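Local structure of YerB protein (Bacillus subtilis, 2PSB) at residues A[182-187]-A[229-234]. The protein is a putative membrane lipoprotein of unknown function that interacts with PcrA, although this interaction is not essential for viability or UV repair. Sequence-based numbering, arbitrary orientation.
Sequences YNVRVD and QNIFIV
Two flat groups flank the Val184–Ile233 contact on the outer sides of its strands. Behind Val184, the Arg185 guanidinium has Asn183 CB 3.9 Å above one face, offset toward the rim. Its in-plane edge is turned to the backbone, where Arg185 NH2 donates to Val184 O at 2.9 Å; the donor stands well above that carbonyl's plane. Behind Ile233, Val234 CG2 sits over the centre of one face of the Phe232 ring, 3.4 Å from its plane. The side chains that touch across the two strands, Val184, Val186, Ile231 and Ile233, are all aliphatic and buried. Val184 and Ile233 meet tip to tip, CG2 to CD1 at 3.7 Å: the extended Ile233 chain (chi2 173°) carries CD1 forward to this methyl. The same CD1 also touches Val186 CG2 at 4.3 Å, and Val184 CG1 turns to Ile231 CG2 at 4.4 Å, so each of the two central residues bridges two partners. Val184, Ile231 and Ile233 also touch Phe260 of strand 255-261, and Val184 and Ile231 touch Tyr199 of strand 196-202. With axes 10.1 Å apart and inclined at 40°, strands 183-187 and 230-234 belong to different sheets whose apolar faces pack together, as in a beta sandwich.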
# COMPACT_ATOMS: atom_id res chain seq x y z
N TYR A 182 3.43 17.47 14.25
CA TYR A 182 4.58 17.39 13.35
C TYR A 182 4.19 16.85 11.97
O TYR A 182 3.45 15.87 11.86
CB TYR A 182 5.66 16.49 13.95
CG TYR A 182 6.31 17.06 15.19
CD1 TYR A 182 7.38 17.94 15.08
CD2 TYR A 182 5.84 16.73 16.46
CE1 TYR A 182 7.98 18.48 16.21
CE2 TYR A 182 6.42 17.27 17.60
CZ TYR A 182 7.50 18.15 17.47
OH TYR A 182 8.09 18.69 18.58
N ASN A 183 4.70 17.49 10.92
CA ASN A 183 4.42 17.05 9.56
C ASN A 183 5.70 16.40 9.04
O ASN A 183 6.78 16.61 9.60
CB ASN A 183 4.04 18.24 8.68
CG ASN A 183 2.78 18.94 9.16
OD1 ASN A 183 1.81 18.30 9.56
ND2 ASN A 183 2.78 20.27 9.10
N VAL A 184 5.58 15.62 7.98
CA VAL A 184 6.73 14.94 7.41
C VAL A 184 6.73 14.93 5.88
O VAL A 184 5.68 14.94 5.24
CB VAL A 184 6.81 13.47 7.92
CG1 VAL A 184 5.52 12.73 7.58
CG2 VAL A 184 8.00 12.76 7.30
N ARG A 185 7.93 14.91 5.32
CA ARG A 185 8.14 14.87 3.88
C ARG A 185 9.08 13.70 3.57
O ARG A 185 9.94 13.36 4.37
CB ARG A 185 8.78 16.17 3.39
CG ARG A 185 7.85 17.38 3.37
CD ARG A 185 7.63 17.99 4.74
NE ARG A 185 6.66 19.08 4.68
CZ ARG A 185 5.34 18.92 4.71
NH1 ARG A 185 4.54 19.98 4.64
NH2 ARG A 185 4.82 17.71 4.82
N VAL A 186 8.90 13.09 2.40
CA VAL A 186 9.72 11.96 1.99
C VAL A 186 10.19 12.23 0.57
O VAL A 186 9.39 12.44 -0.34
CB VAL A 186 8.92 10.64 2.00
CG1 VAL A 186 9.83 9.46 1.69
CG2 VAL A 186 8.23 10.46 3.35
N ASP A 187 11.51 12.26 0.38
CA ASP A 187 12.06 12.50 -0.94
C ASP A 187 12.64 11.23 -1.53
O ASP A 187 13.60 10.67 -0.99
CB ASP A 187 13.13 13.59 -0.88
CG ASP A 187 13.90 13.71 -2.17
OD1 ASP A 187 13.26 13.84 -3.24
OD2 ASP A 187 15.14 13.68 -2.11
N GLN A 229 -4.66 7.85 9.33
CA GLN A 229 -4.38 8.18 10.71
C GLN A 229 -3.01 7.74 11.22
O GLN A 229 -2.68 7.96 12.37
CB GLN A 229 -5.48 7.61 11.62
CG GLN A 229 -6.78 8.40 11.59
CD GLN A 229 -7.58 8.21 10.31
OE1 GLN A 229 -8.47 9.01 10.00
NE2 GLN A 229 -7.27 7.17 9.56
N ASN A 230 -2.23 7.10 10.35
CA ASN A 230 -0.89 6.64 10.70
C ASN A 230 0.07 6.73 9.52
O ASN A 230 -0.27 6.33 8.40
CB ASN A 230 -0.89 5.17 11.19
CG ASN A 230 -1.99 4.87 12.20
OD1 ASN A 230 -3.15 4.72 11.83
ND2 ASN A 230 -1.62 4.78 13.47
N ILE A 231 1.26 7.27 9.75
CA ILE A 231 2.28 7.35 8.72
C ILE A 231 3.44 6.53 9.30
O ILE A 231 4.01 6.88 10.35
CB ILE A 231 2.79 8.78 8.43
CG1 ILE A 231 1.64 9.79 8.33
CG2 ILE A 231 3.60 8.76 7.14
CD1 ILE A 231 0.61 9.51 7.24
N PHE A 232 3.77 5.45 8.61
CA PHE A 232 4.81 4.54 9.05
C PHE A 232 5.94 4.49 8.03
O PHE A 232 5.81 3.85 6.97
CB PHE A 232 4.18 3.16 9.24
CG PHE A 232 5.10 2.14 9.84
CD1 PHE A 232 6.25 2.53 10.54
CD2 PHE A 232 4.79 0.79 9.76
CE1 PHE A 232 7.07 1.58 11.13
CE2 PHE A 232 5.61 -0.17 10.36
CZ PHE A 232 6.75 0.24 11.04
N ILE A 233 7.04 5.17 8.34
CA ILE A 233 8.19 5.21 7.45
C ILE A 233 9.13 4.09 7.84
O ILE A 233 9.62 4.05 8.96
CB ILE A 233 8.90 6.60 7.53
CG1 ILE A 233 7.89 7.69 7.18
CG2 ILE A 233 10.12 6.65 6.59
CD1 ILE A 233 8.39 9.10 7.39
N VAL A 234 9.35 3.17 6.91
CA VAL A 234 10.21 2.01 7.15
C VAL A 234 11.51 2.01 6.34
O VAL A 234 11.49 2.22 5.13
CB VAL A 234 9.40 0.71 6.87
CG1 VAL A 234 10.30 -0.50 6.86
CG2 VAL A 234 8.33 0.55 7.95